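N-alpha-acetyltransferase 35, NatC auxiliary subunit (Saccharomyces cerevisiae, PDB 6YGA) serves as the auxiliary subunit of the NatC N-terminal acetyltransferase, a complex with MAK3 and MAK31 that acetylates the N-terminal methionine of the L-A virus Gag protein. Local coordinates at residues Arg665-Gln668 with Glu669-Leu672; Asn141-Tyr144 with Asp145-Gly149; Gly259-Gln263 with Leu264-Pro268. All coordinates share one frame; numbering follows the deposited sequence.

In the fold
The three contacts follow one another along the chain without nesting or crossing, and each is local, made where a helix meets a loop. Contact 2 comes first, at the start of helix 142-167, which it packs against helices 85-104, 118-129 and 193-209. Contact 3 follows at the end of helix 245-260, where the chain straightens over helices 215-231 and 85-104; its centre is about 21 Å from that of contact 2, and helix 85-104 touches both. Contact 1 lies far along the chain and about 46 Å from contact 2, centre to centre. It opens helix 668-701 against helices 319-328 and 619-653, within the TPR-like region.

Contact 1 (Arg665-Gln668 with Glu669-Leu672); sequences RLVQ and ELSL
Ser671 is tied back to Val667 by the first turn of a helix: its backbone N donates to Val667 O over 2.9 Å. One residue on, Leu672 N repeats the pattern with Gln668 O at 3.1 Å, so that two successive carbonyls at the helix start are each engaged by the backbone N-H four residues further along. The hydroxyl of Ser671 adds a side-chain element to this frame. With chi1 at 63°, OG lies between the backbone N and the carbonyl carbon of its own residue, and this rotation turns it back toward the preceding turn. There Ser671 OG sits close to both carbonyl oxygens, 2.9 Å from Gln668 O and 3.2 Å from Val667 O.

Packing extends the contact outward. Leu672 leans over the same Gln668 carbonyl, its CG 3.3 Å from Gln668 O, while its side chain reaches Met648 and Ile651 of helix 619-653. Val667 and Leu670 meet more loosely through branch methyls, CG1 of Val667 and CD1 of Leu670 being 4.3 Å apart. Val667 also rests on Phe325 and Phe328 of helix 319-328. Ser671 is buried, its side chain touching Phe328 and Ile651, so the residue that carries the hydroxyl has apolar neighbours from both of these helices.

Val667 occupies the N-cap position of helix 668-701, and as a valine it brings a hydrophobic side chain rather than a polar cap. What results is a helix start packed on helices 319-328 and 619-653, in keeping with the helical packing of the TPR-like family to which this region belongs.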
loop_
_atom_site.group_PDB
_atom_site.type_symbol
_atom_site.label_atom_id
_atom_site.label_comp_id
_atom_site.label_asym_id
_atom_site.label_seq_id
_atom_site.Cartn_x
_atom_site.Cartn_y
_atom_site.Cartn_z
ATOM N N ARG B 665 -16.912 14.273 -18.752
ATOM C CA ARG B 665 -17.530 13.461 -19.797
ATOM C C ARG B 665 -17.052 12.013 -19.743
ATOM O O ARG B 665 -17.844 11.084 -19.939
ATOM C CB ARG B 665 -17.248 14.068 -21.172
ATOM C CG ARG B 665 -17.773 13.239 -22.337
ATOM C CD ARG B 665 -17.571 13.954 -23.666
ATOM N NE ARG B 665 -16.159 14.140 -23.990
ATOM C CZ ARG B 665 -15.461 13.332 -24.783
ATOM N NH1 ARG B 665 -16.043 12.277 -25.338
ATOM N NH2 ARG B 665 -14.181 13.579 -25.024
ATOM N N LEU B 666 -15.766 11.798 -19.466
ATOM C CA LEU B 666 -15.229 10.444 -19.459
ATOM C C LEU B 666 -15.566 9.678 -18.186
ATOM O O LEU B 666 -15.504 8.445 -18.189
ATOM C CB LEU B 666 -13.710 10.476 -19.649
ATOM C CG LEU B 666 -13.186 11.225 -20.876
ATOM C CD1 LEU B 666 -11.683 11.036 -21.008
ATOM C CD2 LEU B 666 -13.907 10.773 -22.138
ATOM N N VAL B 667 -15.919 10.370 -17.104
ATOM C CA VAL B 667 -16.197 9.713 -15.832
ATOM C C VAL B 667 -17.549 10.179 -15.307
ATOM O O VAL B 667 -17.711 10.426 -14.106
ATOM C CB VAL B 667 -15.079 9.995 -14.811
ATOM C CG1 VAL B 667 -13.827 9.217 -15.174
ATOM C CG2 VAL B 667 -14.781 11.487 -14.752
ATOM N N GLN B 668 -18.532 10.288 -16.203
ATOM C CA GLN B 668 -19.809 10.892 -15.831
ATOM C C GLN B 668 -20.507 10.087 -14.742
ATOM O O GLN B 668 -20.957 10.646 -13.736
ATOM C CB GLN B 668 -20.703 11.031 -17.065
ATOM C CG GLN B 668 -22.020 11.744 -16.797
ATOM C CD GLN B 668 -22.925 11.769 -18.009
ATOM O OE1 GLN B 668 -22.657 11.110 -19.013
ATOM N NE2 GLN B 668 -24.009 12.532 -17.922
ATOM N N GLU B 669 -20.595 8.765 -14.918
ATOM C CA GLU B 669 -21.256 7.931 -13.921
ATOM C C GLU B 669 -20.525 7.974 -12.581
ATOM O O GLU B 669 -21.158 8.078 -11.523
ATOM C CB GLU B 669 -21.365 6.489 -14.424
ATOM C CG GLU B 669 -22.060 6.311 -15.772
ATOM C CD GLU B 669 -21.085 6.225 -16.932
ATOM O OE1 GLU B 669 -20.160 7.061 -17.000
ATOM O OE2 GLU B 669 -21.240 5.316 -17.776
ATOM N N LEU B 670 -19.191 7.898 -12.603
ATOM C CA LEU B 670 -18.430 7.874 -11.356
ATOM C C LEU B 670 -18.536 9.200 -10.612
ATOM O O LEU B 670 -18.607 9.218 -9.378
ATOM C CB LEU B 670 -16.965 7.526 -11.632
ATOM C CG LEU B 670 -16.673 6.102 -12.120
ATOM C CD1 LEU B 670 -15.296 5.998 -12.768
ATOM C CD2 LEU B 670 -16.796 5.103 -10.982
ATOM N N SER B 671 -18.553 10.321 -11.337
ATOM C CA SER B 671 -18.671 11.611 -10.665
ATOM C C SER B 671 -20.061 11.792 -10.068
ATOM O O SER B 671 -20.205 12.367 -8.983
ATOM C CB SER B 671 -18.335 12.751 -11.628
ATOM O OG SER B 671 -19.251 12.808 -12.706
ATOM N N LEU B 672 -21.096 11.306 -10.757
ATOM C CA LEU B 672 -22.436 11.323 -10.180
ATOM C C LEU B 672 -22.495 10.459 -8.929
ATOM O O LEU B 672 -23.066 10.859 -7.907
ATOM C CB LEU B 672 -23.459 10.845 -11.210
ATOM C CG LEU B 672 -23.760 11.805 -12.362
ATOM C CD1 LEU B 672 -24.683 11.152 -13.376
ATOM C CD2 LEU B 672 -24.367 13.098 -11.836
#

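Contact 2 (Asn141-Tyr144 with Asp145-Gly149); sequences NILY and DKVLG
Asp145 turns its carboxylate back toward Asn141 because CG stands anti to its own carbonyl carbon and beside the backbone N (chi1 -56°). Asn141, with CG anti to the backbone N (chi1 -169°), sends OD1 forward over the helix start, where it accepts from Leu143 N at 3.1 Å. That capping bond is straight at the hydrogen, 169°, although the donor lies above the amide carbonyl plane. Asp145 N in turn donates to Asn141 O, a 3.1 Å bond that closes the first turn.

The next turn is wider. Ile142 O takes two donors, Lys146 N at 3.2 Å from above the carbonyl plane and Val147 N at 3.3 Å within it, so alpha-type and pi-type bonds share one acceptor. Leu143 O then skips to Leu148 N over 2.8 Å, a second bond of pi spacing within this local widening.

The side chains follow the same turns. Ile142 and Lys146 run side by side, CD1 of the isoleucine against CB of the lysine, and the lysine chain continues outward to a salt bridge with Glu202. On another face Leu148 CD2 approaches the Tyr144 ring obliquely, 4.2 Å from CD2 of the tyrosine, while both side chains touch Tyr119 of helix 118-129 and the tyrosine OH bonds to Tyr82 O.

Asp145 OD1 and Asn141 O are two acceptors 2.9 Å apart. Their closeness is probably eased by donors to each: Asp145 N to Asn141 O, Thr139 OG1 to OD1 and Gly140 N to OD2 of the same carboxylate. The carboxylate therefore gathers hydrogen-bond donors at the N-terminal end of helix 142-167, where its negative charge would probably be favoured by the helix dipole.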
loop_
_atom_site.group_PDB
_atom_site.type_symbol
_atom_site.label_atom_id
_atom_site.label_comp_id
_atom_site.label_asym_id
_atom_site.label_seq_id
_atom_site.Cartn_x
_atom_site.Cartn_y
_atom_site.Cartn_z
ATOM N N ASN B 141 -1.607 -38.701 -23.740
ATOM C CA ASN B 141 -3.012 -38.323 -23.795
ATOM C C ASN B 141 -3.117 -36.907 -24.344
ATOM O O ASN B 141 -2.318 -36.033 -23.992
ATOM C CB ASN B 141 -3.662 -38.418 -22.408
ATOM C CG ASN B 141 -5.182 -38.305 -22.455
ATOM O OD1 ASN B 141 -5.741 -37.584 -23.282
ATOM N ND2 ASN B 141 -5.854 -39.016 -21.557
ATOM N N ILE B 142 -4.109 -36.684 -25.208
ATOM C CA ILE B 142 -4.157 -35.435 -25.958
ATOM C C ILE B 142 -4.602 -34.276 -25.075
ATOM O O ILE B 142 -4.266 -33.116 -25.342
ATOM C CB ILE B 142 -5.063 -35.594 -27.193
ATOM C CG1 ILE B 142 -4.679 -34.568 -28.255
ATOM C CG2 ILE B 142 -6.539 -35.455 -26.821
ATOM C CD1 ILE B 142 -3.246 -34.698 -28.728
ATOM N N LEU B 143 -5.359 -34.561 -24.015
ATOM C CA LEU B 143 -5.834 -33.496 -23.141
ATOM C C LEU B 143 -4.703 -32.947 -22.281
ATOM O O LEU B 143 -4.618 -31.732 -22.054
ATOM C CB LEU B 143 -6.983 -34.018 -22.281
ATOM C CG LEU B 143 -8.180 -34.557 -23.070
ATOM C CD1 LEU B 143 -9.164 -35.224 -22.131
ATOM C CD2 LEU B 143 -8.858 -33.444 -23.859
ATOM N N TYR B 144 -3.811 -33.822 -21.812
ATOM C CA TYR B 144 -2.695 -33.384 -20.980
ATOM C C TYR B 144 -1.584 -32.747 -21.806
ATOM O O TYR B 144 -1.027 -31.719 -21.408
ATOM C CB TYR B 144 -2.136 -34.561 -20.181
ATOM C CG TYR B 144 -2.971 -34.958 -18.986
ATOM C CD1 TYR B 144 -4.038 -35.834 -19.122
ATOM C CD2 TYR B 144 -2.688 -34.461 -17.718
ATOM C CE1 TYR B 144 -4.805 -36.201 -18.034
ATOM C CE2 TYR B 144 -3.447 -34.823 -16.623
ATOM C CZ TYR B 144 -4.505 -35.692 -16.786
ATOM O OH TYR B 144 -5.267 -36.056 -15.701
ATOM N N ASP B 145 -1.250 -33.340 -22.955
ATOM C CA ASP B 145 -0.062 -32.917 -23.691
ATOM C C ASP B 145 -0.324 -31.683 -24.549
ATOM O O ASP B 145 0.543 -30.809 -24.659
ATOM C CB ASP B 145 0.458 -34.067 -24.557
ATOM C CG ASP B 145 0.754 -35.321 -23.750
ATOM O OD1 ASP B 145 0.152 -35.488 -22.670
ATOM O OD2 ASP B 145 1.592 -36.138 -24.192
ATOM N N LYS B 146 -1.503 -31.590 -25.164
ATOM C CA LYS B 146 -1.812 -30.506 -26.088
ATOM C C LYS B 146 -2.740 -29.458 -25.494
ATOM O O LYS B 146 -2.425 -28.264 -25.526
ATOM C CB LYS B 146 -2.426 -31.073 -27.379
ATOM C CG LYS B 146 -1.756 -30.578 -28.656
ATOM C CD LYS B 146 -1.867 -29.061 -28.790
ATOM C CE LYS B 146 -0.972 -28.506 -29.896
ATOM N NZ LYS B 146 -1.150 -27.030 -30.065
ATOM N N VAL B 147 -3.889 -29.868 -24.953
ATOM C CA VAL B 147 -4.842 -28.900 -24.417
ATOM C C VAL B 147 -4.295 -28.250 -23.152
ATOM O O VAL B 147 -4.238 -27.019 -23.041
ATOM C CB VAL B 147 -6.203 -29.573 -24.164
ATOM C CG1 VAL B 147 -7.186 -28.577 -23.560
ATOM C CG2 VAL B 147 -6.750 -30.149 -25.457
ATOM N N LEU B 148 -3.878 -29.064 -22.179
ATOM C CA LEU B 148 -3.382 -28.510 -20.924
ATOM C C LEU B 148 -2.056 -27.785 -21.124
ATOM O O LEU B 148 -1.796 -26.768 -20.472
ATOM C CB LEU B 148 -3.250 -29.615 -19.879
ATOM C CG LEU B 148 -2.876 -29.168 -18.468
ATOM C CD1 LEU B 148 -3.718 -27.975 -18.034
ATOM C CD2 LEU B 148 -3.045 -30.320 -17.494
ATOM N N GLY B 149 -1.211 -28.286 -22.028
ATOM C CA GLY B 149 0.042 -27.604 -22.313
ATOM C C GLY B 149 -0.168 -26.198 -22.841
ATOM O O GLY B 149 0.572 -25.276 -22.492
#

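Contact 3 (Gly259-Gln263 with Leu264-Pro268)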
loop_
_atom_site.group_PDB
_atom_site.type_symbol
_atom_site.label_atom_id
_atom_site.label_comp_id
_atom_site.label_asym_id
_atom_site.label_seq_id
_atom_site.Cartn_x
_atom_site.Cartn_y
_atom_site.Cartn_z
ATOM N N GLY B 259 -22.223 -19.621 -13.873
ATOM C CA GLY B 259 -23.437 -20.420 -13.861
ATOM C C GLY B 259 -23.181 -21.909 -13.933
ATOM O O GLY B 259 -24.051 -22.702 -13.555
ATOM N N ILE B 260 -22.000 -22.304 -14.408
ATOM C CA ILE B 260 -21.662 -23.718 -14.520
ATOM C C ILE B 260 -21.144 -24.262 -13.191
ATOM O O ILE B 260 -21.362 -25.436 -12.875
ATOM C CB ILE B 260 -20.645 -23.922 -15.659
ATOM C CG1 ILE B 260 -21.273 -23.593 -17.016
ATOM C CG2 ILE B 260 -20.134 -25.341 -15.685
ATOM C CD1 ILE B 260 -20.358 -23.894 -18.193
ATOM N N PHE B 261 -20.478 -23.422 -12.394
ATOM C CA PHE B 261 -19.887 -23.857 -11.126
ATOM C C PHE B 261 -20.835 -24.640 -10.224
ATOM O O PHE B 261 -20.444 -25.722 -9.759
ATOM C CB PHE B 261 -19.328 -22.645 -10.369
ATOM C CG PHE B 261 -17.901 -22.335 -10.689
ATOM C CD1 PHE B 261 -16.907 -23.271 -10.456
ATOM C CD2 PHE B 261 -17.547 -21.101 -11.206
ATOM C CE1 PHE B 261 -15.587 -22.988 -10.746
ATOM C CE2 PHE B 261 -16.228 -20.810 -11.495
ATOM C CZ PHE B 261 -15.246 -21.755 -11.265
ATOM N N PRO B 262 -22.055 -24.178 -9.922
ATOM C CA PRO B 262 -22.897 -24.968 -9.011
ATOM C C PRO B 262 -23.296 -26.321 -9.571
ATOM O O PRO B 262 -23.630 -27.222 -8.794
ATOM C CB PRO B 262 -24.119 -24.066 -8.791
ATOM C CG PRO B 262 -24.183 -23.226 -10.007
ATOM C CD PRO B 262 -22.748 -22.951 -10.358
ATOM N N GLN B 263 -23.255 -26.504 -10.894
ATOM C CA GLN B 263 -23.834 -27.699 -11.495
ATOM C C GLN B 263 -22.909 -28.907 -11.446
ATOM O O GLN B 263 -23.392 -30.037 -11.576
ATOM C CB GLN B 263 -24.237 -27.430 -12.949
ATOM C CG GLN B 263 -25.222 -26.285 -13.124
ATOM C CD GLN B 263 -25.946 -26.332 -14.459
ATOM O OE1 GLN B 263 -26.168 -27.406 -15.022
ATOM N NE2 GLN B 263 -26.320 -25.165 -14.970
ATOM N N LEU B 264 -21.608 -28.709 -11.251
ATOM C CA LEU B 264 -20.668 -29.818 -11.286
ATOM C C LEU B 264 -19.614 -29.657 -10.200
ATOM O O LEU B 264 -19.388 -28.567 -9.665
ATOM C CB LEU B 264 -20.002 -29.943 -12.662
ATOM C CG LEU B 264 -19.213 -28.755 -13.210
ATOM C CD1 LEU B 264 -17.734 -28.936 -12.963
ATOM C CD2 LEU B 264 -19.479 -28.626 -14.687
ATOM N N GLN B 265 -18.967 -30.775 -9.889
ATOM C CA GLN B 265 -17.947 -30.856 -8.855
ATOM C C GLN B 265 -16.603 -31.144 -9.510
ATOM O O GLN B 265 -16.501 -32.040 -10.357
ATOM C CB GLN B 265 -18.293 -31.950 -7.843
ATOM C CG GLN B 265 -17.659 -31.780 -6.475
ATOM C CD GLN B 265 -18.270 -30.638 -5.687
ATOM O OE1 GLN B 265 -19.334 -30.127 -6.036
ATOM N NE2 GLN B 265 -17.599 -30.232 -4.617
ATOM N N LEU B 266 -15.580 -30.394 -9.111
ATOM C CA LEU B 266 -14.248 -30.484 -9.695
ATOM C C LEU B 266 -13.243 -30.938 -8.649
ATOM O O LEU B 266 -13.216 -30.405 -7.534
ATOM C CB LEU B 266 -13.809 -29.139 -10.264
ATOM C CG LEU B 266 -14.569 -28.629 -11.480
ATOM C CD1 LEU B 266 -14.602 -27.117 -11.459
ATOM C CD2 LEU B 266 -13.920 -29.140 -12.752
ATOM N N SER B 267 -12.406 -31.900 -9.020
ATOM C CA SER B 267 -11.326 -32.369 -8.164
ATOM C C SER B 267 -10.057 -32.542 -8.989
ATOM O O SER B 267 -9.944 -33.505 -9.759
ATOM C CB SER B 267 -11.702 -33.686 -7.481
ATOM O OG SER B 267 -12.675 -33.479 -6.474
ATOM N N PRO B 268 -9.096 -31.626 -8.875
ATOM C CA PRO B 268 -7.818 -31.834 -9.546
ATOM C C PRO B 268 -7.120 -33.052 -8.986
ATOM O O PRO B 268 -7.369 -33.460 -7.834
ATOM C CB PRO B 268 -7.043 -30.544 -9.235
ATOM C CG PRO B 268 -8.083 -29.541 -8.883
ATOM C CD PRO B 268 -9.169 -30.317 -8.208
#
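The end of helix 245-260, where the chain leaves its last helical turn and becomes extended, is the setting for this contact. Ile260 and Leu264 meet across the turn, with CG2 of Ile260 3.5 Å from CD2 of Leu264, and their side chains cross obliquely. Two torsions make the meeting possible: Ile260 holds CG2 anti to its backbone N, while Leu264 CG stands between the backbone N and the carbonyl carbon (chi1 58°), which brings CD2 back toward Ile260. Leu264 CG is 4.0 Å from Ile260 O. That carbonyl is engaged within the turn, accepting from Gln263 N at 2.9 Å.

Further along, Leu266 points back and sets CD1 4.3 Å from CE1 of Phe261, approaching the ring obliquely. The same phenylalanine stacks edge-to-face with Tyr297 and leans on Asp94 of helix 85-104, a helix that Leu266 touches as well. Ile260 and Leu266 also touch Met219, and Leu264 touches Leu215, of helix 215-231.

No hydrogen bond joins 259-263 to 264-268, and the side-chain contacts between them are apolar. Leu264 packs on Ile260 at the helix end, and Leu266 on Phe261 just after it. This is the C-terminal end of a helix running into an extended loop, with apolar side chains packed on helices 215-231 and 85-104.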